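Local atomic coordinates of phospholipase A1 (Streptomyces albidoflavus, PDB entry 4HYQ), a protein that hydrolyses, as a phospholipase A1 of the GDSL-like lipase family, the ester bond of the sn-1 acyl chain in glycerophospholipids. Residues A34-W39 with F48-C53; A56-V61 with G82-F87; T73-L78 with S134-V139. One frame throughout, in Å; residues are numbered along the deposited sequence.

Contact 1 of 3, residues A34-W39 with F48-C53; sequences AYPALW and FDFVAC
Pro36, Ala34 and Ala37 meet the rings of Phe48 and Phe50 where helix 35-43 packs on strand 47-50, an edge strand of the parallel alpha/beta sheet of this SGNH hydrolase. Helix and strand run nearly antiparallel, at 167°, with 9.5 Å between the axes of their short segments, as expected where a helix leads back to a strand in a beta-alpha-beta crossover. Phe48 and Phe50 are two positions apart on the strand, so both side chains leave toward the helix. In Phe48, CG is anti to the backbone N (chi1 173°), which stretches the ring out until its far end, CZ, comes 3.6 Å from Pro36 O and 4.0 Å from Pro36 CB. On its CE2 side the same ring reaches Ala37. Pro36 CB stands over one face of the Phe50 ring, offset toward its rim, 4.2 Å from the centroid and 17° off the normal, a CH-pi contact. Proline suits this first turn, where a missing N-H costs no helix bond, and its rigid ring presents a compact apolar surface; small alanines let both phenylalanines come close. Phe48 also meets the ring of Tyr5, with planes almost parallel, on neighbouring strand 4-9. An alanine in place of Phe48 is likely to open a gap beneath Pro36 and Ala37 and take from the Tyr5 ring the near-parallel aromatic neighbour it has in Phe48. At the start of the helix, Ala34 CB lies at the edge of the Phe50 ring, 3.8 Å from Phe50 CZ.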
loop_
_atom_site.group_PDB
_atom_site.type_symbol
_atom_site.label_atom_id
_atom_site.label_comp_id
_atom_site.label_asym_id
_atom_site.label_seq_id
_atom_site.Cartn_x
_atom_site.Cartn_y
_atom_site.Cartn_z
ATOM N N ALA A 34 9.192 -4.233 7.660
ATOM C CA ALA A 34 7.862 -3.797 7.216
ATOM C C ALA A 34 6.991 -3.566 8.459
ATOM O O ALA A 34 7.184 -4.234 9.474
ATOM C CB ALA A 34 7.225 -4.864 6.340
ATOM N N TYR A 35 6.016 -2.660 8.371
ATOM C CA TYR A 35 5.176 -2.369 9.533
ATOM C C TYR A 35 4.489 -3.569 10.214
ATOM O O TYR A 35 4.372 -3.578 11.438
ATOM C CB TYR A 35 4.147 -1.248 9.193
ATOM C CG TYR A 35 2.966 -1.663 8.355
ATOM C CD1 TYR A 35 1.848 -2.279 8.940
ATOM C CD2 TYR A 35 2.969 -1.475 6.971
ATOM C CE1 TYR A 35 0.774 -2.699 8.170
ATOM C CE2 TYR A 35 1.891 -1.898 6.185
ATOM C CZ TYR A 35 0.801 -2.512 6.797
ATOM O OH TYR A 35 -0.233 -2.978 6.036
ATOM N N PRO A 36 4.045 -4.601 9.462
ATOM C CA PRO A 36 3.400 -5.715 10.183
ATOM C C PRO A 36 4.372 -6.439 11.109
ATOM O O PRO A 36 4.024 -6.818 12.237
ATOM C CB PRO A 36 2.921 -6.642 9.064
ATOM C CG PRO A 36 2.776 -5.720 7.876
ATOM C CD PRO A 36 3.988 -4.826 8.006
ATOM N N ALA A 37 5.598 -6.629 10.633
ATOM C CA ALA A 37 6.607 -7.316 11.426
ATOM C C ALA A 37 7.019 -6.448 12.603
ATOM O O ALA A 37 7.229 -6.966 13.712
ATOM C CB ALA A 37 7.821 -7.652 10.566
ATOM N N LEU A 38 7.143 -5.141 12.372
ATOM C CA LEU A 38 7.510 -4.222 13.460
ATOM C C LEU A 38 6.410 -4.240 14.521
ATOM O O LEU A 38 6.698 -4.293 15.721
ATOM C CB LEU A 38 7.688 -2.783 12.948
ATOM C CG LEU A 38 8.793 -2.560 11.904
ATOM C CD1 LEU A 38 8.773 -1.117 11.418
ATOM C CD2 LEU A 38 10.144 -2.892 12.513
ATOM N N TRP A 39 5.153 -4.211 14.085
ATOM C CA TRP A 39 4.048 -4.214 15.042
ATOM C C TRP A 39 3.987 -5.523 15.832
ATOM O O TRP A 39 3.800 -5.510 17.051
ATOM C CB TRP A 39 2.710 -3.983 14.333
ATOM C CG TRP A 39 1.560 -3.780 15.297
ATOM C CD1 TRP A 39 1.114 -2.590 15.815
ATOM C CD2 TRP A 39 0.751 -4.800 15.886
ATOM N NE1 TRP A 39 0.075 -2.813 16.690
ATOM C CE2 TRP A 39 -0.170 -4.162 16.753
ATOM C CE3 TRP A 39 0.714 -6.196 15.769
ATOM C CZ2 TRP A 39 -1.114 -4.873 17.499
ATOM C CZ3 TRP A 39 -0.226 -6.905 16.511
ATOM C CH2 TRP A 39 -1.128 -6.238 17.367
ATOM N N PHE A 48 1.205 -14.748 14.403
ATOM C CA PHE A 48 1.470 -13.727 13.398
ATOM C C PHE A 48 1.705 -14.410 12.058
ATOM O O PHE A 48 2.641 -15.210 11.915
ATOM C CB PHE A 48 2.700 -12.911 13.815
ATOM C CG PHE A 48 3.166 -11.935 12.771
ATOM C CD1 PHE A 48 2.248 -11.131 12.100
ATOM C CD2 PHE A 48 4.516 -11.813 12.464
ATOM C CE1 PHE A 48 2.666 -10.216 11.127
ATOM C CE2 PHE A 48 4.948 -10.902 11.494
ATOM C CZ PHE A 48 4.015 -10.099 10.828
ATOM N N ASP A 49 0.827 -14.136 11.097
ATOM C CA ASP A 49 0.968 -14.695 9.759
ATOM C C ASP A 49 1.093 -13.527 8.796
ATOM O O ASP A 49 0.161 -12.753 8.608
ATOM C CB ASP A 49 -0.223 -15.565 9.406
ATOM C CG ASP A 49 -0.291 -16.810 10.266
ATOM O OD1 ASP A 49 0.635 -17.641 10.180
ATOM O OD2 ASP A 49 -1.258 -16.947 11.037
ATOM N N PHE A 50 2.275 -13.418 8.198
ATOM C CA PHE A 50 2.621 -12.331 7.280
ATOM C C PHE A 50 2.545 -12.915 5.875
ATOM O O PHE A 50 3.451 -13.651 5.460
ATOM C CB PHE A 50 4.051 -11.888 7.628
ATOM C CG PHE A 50 4.479 -10.574 7.037
ATOM C CD1 PHE A 50 3.633 -9.812 6.235
ATOM C CD2 PHE A 50 5.755 -10.100 7.298
ATOM C CE1 PHE A 50 4.075 -8.588 5.695
ATOM C CE2 PHE A 50 6.203 -8.884 6.768
ATOM C CZ PHE A 50 5.363 -8.133 5.971
ATOM N N VAL A 51 1.471 -12.611 5.147
ATOM C CA VAL A 51 1.306 -13.162 3.813
ATOM C C VAL A 51 1.234 -12.156 2.663
ATOM O O VAL A 51 0.940 -12.533 1.516
ATOM C CB VAL A 51 0.083 -14.112 3.752
ATOM C CG1 VAL A 51 0.361 -15.341 4.609
ATOM C CG2 VAL A 51 -1.185 -13.394 4.254
ATOM N N ALA A 52 1.518 -10.889 2.968
ATOM C CA ALA A 52 1.542 -9.844 1.947
ATOM C C ALA A 52 2.575 -10.220 0.874
ATOM O O ALA A 52 3.588 -10.861 1.171
ATOM C CB ALA A 52 1.900 -8.492 2.590
ATOM N N CYS A 53 2.336 -9.791 -0.358
ATOM C CA CYS A 53 3.228 -10.150 -1.451
ATOM C C CYS A 53 3.378 -9.035 -2.475
ATOM O O CYS A 53 2.392 -8.492 -2.956
ATOM C CB CYS A 53 2.693 -11.428 -2.118
ATOM S SG CYS A 53 3.831 -12.186 -3.333
#

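Contact 2 of 3, residues A56-V61 with G82-F87; sequences AVTSDV and GNDAGF
Thr58 and Asp84 form the tight end of this contact, which joins the start of helix 58-65 to the turn following strand 73-79. Gly82, Asn83 and Asp84 fall in the Gly-x-Asn-Asp block, the third conserved block of SGNH hydrolases, whose asparagine generally contributes to the oxyanion hole; Asn83 may serve likewise here. The Asp84 carboxylate meets the first turn of the helix. Its OD2 accepts Thr58 N through the syn lone pair at 2.8 Å, while OD1 takes the hydroxyl of Thr58 OG1 at 2.7 Å, 28° out of the carboxylate plane. Water 2 donates to the same OD1 and accepts Ser59 N. Threonine suits this place because its hydroxyl adds a second donor to the backbone N-H and its methyl packs against the carboxylate; OG1 lies between the backbone N and the carbonyl carbon (chi1 56°), which turns it to the carboxylate. Two bonds from one residue limit rotation of the carboxylate, and its negative charge would probably be favourable beside a helix N terminus. The helix start is also held from within, since Asp60 OD2 accepts Val57 N, the half of a capping box that a valine N-cap leaves possible.

The looser side is partly hydrated. Asn83 ND2 donates to Ala56 O at 3.2 Å, nearly straight at 164° but from above the carbonyl plane, and water 1 links Ala56 O to Asn83 N. Val57 CG1 rests on Asn83 CB at 3.8 Å. A bound pentaethylene glycol, probably from the crystallisation liquor, lies about 4 Å from the Asn83 side chain.

Beyond the two segments, Arg120 of helix 117-131 forms a salt bridge with Asp84 OD1, Val124 of that helix packs on Thr58, and Phe112 of helix 99-115 touches Asp84.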
loop_
_atom_site.group_PDB
_atom_site.type_symbol
_atom_site.label_atom_id
_atom_site.label_comp_id
_atom_site.label_asym_id
_atom_site.label_seq_id
_atom_site.Cartn_x
_atom_site.Cartn_y
_atom_site.Cartn_z
ATOM N N ALA A 56 0.868 -8.088 -5.551
ATOM C CA ALA A 56 -0.456 -8.676 -5.333
ATOM C C ALA A 56 -1.614 -7.831 -5.840
ATOM O O ALA A 56 -1.596 -6.603 -5.712
ATOM C CB ALA A 56 -0.665 -8.958 -3.840
ATOM N N VAL A 57 -2.615 -8.497 -6.420
ATOM C CA VAL A 57 -3.828 -7.820 -6.864
ATOM C C VAL A 57 -4.937 -8.399 -5.994
ATOM O O VAL A 57 -4.705 -9.352 -5.245
ATOM C CB VAL A 57 -4.149 -8.046 -8.354
ATOM C CG1 VAL A 57 -3.112 -7.295 -9.199
ATOM C CG2 VAL A 57 -4.182 -9.527 -8.688
ATOM N N THR A 58 -6.134 -7.834 -6.074
ATOM C CA THR A 58 -7.207 -8.321 -5.217
ATOM C C THR A 58 -7.473 -9.812 -5.348
ATOM O O THR A 58 -7.707 -10.482 -4.344
ATOM C CB THR A 58 -8.526 -7.557 -5.447
ATOM O OG1 THR A 58 -8.901 -7.635 -6.824
ATOM C CG2 THR A 58 -8.377 -6.085 -5.042
ATOM N N SER A 59 -7.432 -10.352 -6.562
ATOM C CA SER A 59 -7.698 -11.777 -6.705
ATOM C C SER A 59 -6.616 -12.615 -6.019
ATOM O O SER A 59 -6.889 -13.735 -5.584
ATOM C CB SER A 59 -7.846 -12.175 -8.185
ATOM O OG SER A 59 -6.653 -12.010 -8.917
ATOM N N ASP A 60 -5.395 -12.084 -5.909
ATOM C CA ASP A 60 -4.332 -12.821 -5.230
ATOM C C ASP A 60 -4.602 -12.882 -3.733
ATOM O O ASP A 60 -4.277 -13.875 -3.081
ATOM C CB ASP A 60 -2.950 -12.169 -5.408
ATOM C CG ASP A 60 -2.450 -12.200 -6.840
ATOM O OD1 ASP A 60 -2.818 -13.117 -7.610
ATOM O OD2 ASP A 60 -1.662 -11.299 -7.190
ATOM N N VAL A 61 -5.162 -11.812 -3.170
ATOM C CA VAL A 61 -5.441 -11.817 -1.736
ATOM C C VAL A 61 -6.469 -12.918 -1.473
ATOM O O VAL A 61 -6.304 -13.720 -0.556
ATOM C CB VAL A 61 -5.979 -10.444 -1.254
ATOM C CG1 VAL A 61 -6.373 -10.517 0.216
ATOM C CG2 VAL A 61 -4.892 -9.385 -1.444
ATOM N N GLY A 82 -3.846 -0.893 -5.570
ATOM C CA GLY A 82 -2.960 -0.146 -6.449
ATOM C C GLY A 82 -2.585 -0.913 -7.713
ATOM O O GLY A 82 -2.605 -0.355 -8.812
ATOM N N ASN A 83 -2.241 -2.191 -7.577
ATOM C CA ASN A 83 -1.867 -2.978 -8.751
ATOM C C ASN A 83 -3.055 -3.369 -9.626
ATOM O O ASN A 83 -2.898 -3.570 -10.835
ATOM C CB ASN A 83 -1.070 -4.221 -8.341
ATOM C CG ASN A 83 0.281 -3.864 -7.731
ATOM O OD1 ASN A 83 1.063 -3.107 -8.318
ATOM N ND2 ASN A 83 0.560 -4.410 -6.558
ATOM N N ASP A 84 -4.245 -3.484 -9.043
ATOM C CA ASP A 84 -5.409 -3.797 -9.879
ATOM C C ASP A 84 -5.589 -2.653 -10.867
ATOM O O ASP A 84 -5.928 -2.869 -12.026
ATOM C CB ASP A 84 -6.689 -3.900 -9.046
ATOM C CG ASP A 84 -6.777 -5.193 -8.255
ATOM O OD1 ASP A 84 -7.627 -6.047 -8.594
ATOM O OD2 ASP A 84 -6.003 -5.354 -7.299
ATOM N N ALA A 85 -5.359 -1.435 -10.392
ATOM C CA ALA A 85 -5.529 -0.248 -11.221
ATOM C C ALA A 85 -4.336 0.031 -12.121
ATOM O O ALA A 85 -4.311 1.051 -12.818
ATOM C CB ALA A 85 -5.818 0.964 -10.342
ATOM N N GLY A 86 -3.356 -0.872 -12.093
ATOM C CA GLY A 86 -2.166 -0.751 -12.933
ATOM C C GLY A 86 -1.224 0.403 -12.658
ATOM O O GLY A 86 -0.577 0.913 -13.575
ATOM N N PHE A 87 -1.087 0.809 -11.407
ATOM C CA PHE A 87 -0.215 1.941 -11.161
ATOM C C PHE A 87 1.263 1.724 -11.460
ATOM O O PHE A 87 1.974 2.686 -11.751
ATOM C CB PHE A 87 -0.479 2.516 -9.766
ATOM C CG PHE A 87 -1.709 3.389 -9.735
ATOM C CD1 PHE A 87 -2.798 3.080 -8.932
ATOM C CD2 PHE A 87 -1.809 4.477 -10.601
ATOM C CE1 PHE A 87 -3.974 3.838 -9.000
ATOM C CE2 PHE A 87 -2.974 5.234 -10.676
ATOM C CZ PHE A 87 -4.060 4.910 -9.869
HETATM O O HOH W 1 -2.520 -3.880 -5.037
HETATM O O HOH W 2 -7.570 -8.873 -9.226
#

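Contact 3 of 3, residues T73-L78 with S134-V139; sequences TSLVSL and SANVVV
Ala135 CB is the bump that fills a hollow on strand 73-79, bounded by Thr73 O, 3.4 Å away, and by the methyls Thr73 CG2 and Val76 CG2, each 3.9 Å from it. The small methyl suits a place so close to a carbonyl oxygen. The strands run parallel inside the SGNH sheet, their axes 4.7 Å apart. Leu75, Ser77, Asn136 and Val138 face one side. There Leu75, its CG anti to the backbone N (chi1 178°), lies alongside Asn136, and its CD1 leans toward the other strand, 3.9 Å from Asn136 ND2 and 4.2 Å from Val138 CG2. On the other side Val76 CB rests on Val137 CG2 at 4.1 Å; branched valines suit the extended chain. Where the strands part, water 3 bridges Thr73 O and Ser134 N.

Asn136 N to Ser74 O, Val76 N to Asn136 O and Val138 N to Val76 O are backbone hydrogen bonds, the last 2.8 Å long, whereas Leu78 N to Val138 O is a weak one. The polar ends turn elsewhere: Ser77 OG to Tyr5, Asn136 ND2 to Lys235 O and Ala236 O. Cohesion here therefore probably rests mainly on the backbone hydrogen bonds, with apolar side chains excluding water.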
loop_
_atom_site.group_PDB
_atom_site.type_symbol
_atom_site.label_atom_id
_atom_site.label_comp_id
_atom_site.label_asym_id
_atom_site.label_seq_id
_atom_site.Cartn_x
_atom_site.Cartn_y
_atom_site.Cartn_z
ATOM N N THR A 73 -8.611 -14.963 14.847
ATOM C CA THR A 73 -7.899 -13.779 14.372
ATOM C C THR A 73 -8.501 -12.543 15.043
ATOM O O THR A 73 -9.721 -12.370 15.035
ATOM C CB THR A 73 -8.049 -13.622 12.854
ATOM O OG1 THR A 73 -7.593 -14.819 12.203
ATOM C CG2 THR A 73 -7.236 -12.417 12.362
ATOM N N SER A 74 -7.659 -11.699 15.629
ATOM C CA SER A 74 -8.151 -10.491 16.277
ATOM C C SER A 74 -7.753 -9.208 15.545
ATOM O O SER A 74 -8.337 -8.156 15.786
ATOM C CB SER A 74 -7.657 -10.422 17.724
ATOM O OG SER A 74 -6.247 -10.282 17.789
ATOM N N LEU A 75 -6.763 -9.296 14.657
ATOM C CA LEU A 75 -6.303 -8.120 13.924
ATOM C C LEU A 75 -5.906 -8.499 12.507
ATOM O O LEU A 75 -5.242 -9.521 12.298
ATOM C CB LEU A 75 -5.091 -7.485 14.628
ATOM C CG LEU A 75 -4.456 -6.246 13.959
ATOM C CD1 LEU A 75 -5.472 -5.102 13.923
ATOM C CD2 LEU A 75 -3.196 -5.808 14.711
ATOM N N VAL A 76 -6.338 -7.688 11.549
ATOM C CA VAL A 76 -5.988 -7.889 10.148
ATOM C C VAL A 76 -5.574 -6.531 9.578
ATOM O O VAL A 76 -6.253 -5.527 9.806
ATOM C CB VAL A 76 -7.187 -8.410 9.301
ATOM C CG1 VAL A 76 -6.790 -8.469 7.812
ATOM C CG2 VAL A 76 -7.618 -9.800 9.769
ATOM N N SER A 77 -4.457 -6.489 8.857
ATOM C CA SER A 77 -4.049 -5.238 8.211
ATOM C C SER A 77 -4.046 -5.560 6.725
ATOM O O SER A 77 -3.869 -6.727 6.338
ATOM C CB SER A 77 -2.658 -4.777 8.667
ATOM O OG SER A 77 -1.660 -5.779 8.502
ATOM N N LEU A 78 -4.251 -4.541 5.899
ATOM C CA LEU A 78 -4.307 -4.748 4.462
ATOM C C LEU A 78 -4.011 -3.523 3.616
ATOM O O LEU A 78 -4.473 -2.427 3.932
ATOM C CB LEU A 78 -5.716 -5.231 4.069
ATOM C CG LEU A 78 -6.137 -5.325 2.592
ATOM C CD1 LEU A 78 -5.438 -6.524 1.941
ATOM C CD2 LEU A 78 -7.651 -5.521 2.487
ATOM N N SER A 134 -14.403 -11.927 13.996
ATOM C CA SER A 134 -14.121 -11.065 15.129
ATOM C C SER A 134 -12.959 -10.101 15.014
ATOM O O SER A 134 -12.750 -9.290 15.901
ATOM C CB SER A 134 -13.910 -11.932 16.368
ATOM O OG SER A 134 -15.011 -12.807 16.547
ATOM N N ALA A 135 -12.207 -10.163 13.922
ATOM C CA ALA A 135 -11.043 -9.298 13.826
ATOM C C ALA A 135 -11.291 -7.830 13.552
ATOM O O ALA A 135 -12.232 -7.459 12.845
ATOM C CB ALA A 135 -10.088 -9.840 12.749
ATOM N N ASN A 136 -10.428 -7.002 14.129
ATOM C CA ASN A 136 -10.461 -5.569 13.870
ATOM C C ASN A 136 -9.666 -5.547 12.556
ATOM O O ASN A 136 -8.581 -6.124 12.490
ATOM C CB ASN A 136 -9.719 -4.803 14.967
ATOM C CG ASN A 136 -9.574 -3.330 14.647
ATOM O OD1 ASN A 136 -10.482 -2.721 14.103
ATOM N ND2 ASN A 136 -8.433 -2.752 14.996
ATOM N N VAL A 137 -10.218 -4.927 11.518
ATOM C CA VAL A 137 -9.551 -4.871 10.216
ATOM C C VAL A 137 -9.143 -3.438 9.922
ATOM O O VAL A 137 -9.971 -2.522 9.962
ATOM C CB VAL A 137 -10.481 -5.366 9.095
ATOM C CG1 VAL A 137 -9.754 -5.326 7.746
ATOM C CG2 VAL A 137 -10.948 -6.792 9.386
ATOM N N VAL A 138 -7.856 -3.243 9.664
ATOM C CA VAL A 138 -7.326 -1.924 9.368
ATOM C C VAL A 138 -6.875 -1.921 7.906
ATOM O O VAL A 138 -5.987 -2.697 7.525
ATOM C CB VAL A 138 -6.109 -1.608 10.258
ATOM C CG1 VAL A 138 -5.556 -0.225 9.930
ATOM C CG2 VAL A 138 -6.509 -1.685 11.732
ATOM N N VAL A 139 -7.505 -1.082 7.085
ATOM C CA VAL A 139 -7.123 -0.982 5.675
ATOM C C VAL A 139 -6.296 0.290 5.585
ATOM O O VAL A 139 -6.790 1.382 5.874
ATOM C CB VAL A 139 -8.357 -0.858 4.736
ATOM C CG1 VAL A 139 -7.905 -0.767 3.282
ATOM C CG2 VAL A 139 -9.275 -2.061 4.907
HETATM O O HOH W 3 -11.864 -13.513 13.683
#

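From the N terminus, contact 1 comes first: helix 35-43 is followed within a few residues by strand 47-50, and this short loop closes before contact 2 opens at 56-61. Contacts 2 and 3 then cross. Strand segment 73-78 lies between the two halves of contact 2, and only after 82-87 has closed that loop does the chain pass through mostly helical sequence to 134-139, closing contact 3. Contact 1 sets a helix on an edge strand, contact 3 joins inner strands of the same sheet, and contact 2 links the segments that follow strands 47-50 and 73-79. Contacts 1 and 3 also touch, Trp39 packing on Leu75 and Tyr35 on Ser77.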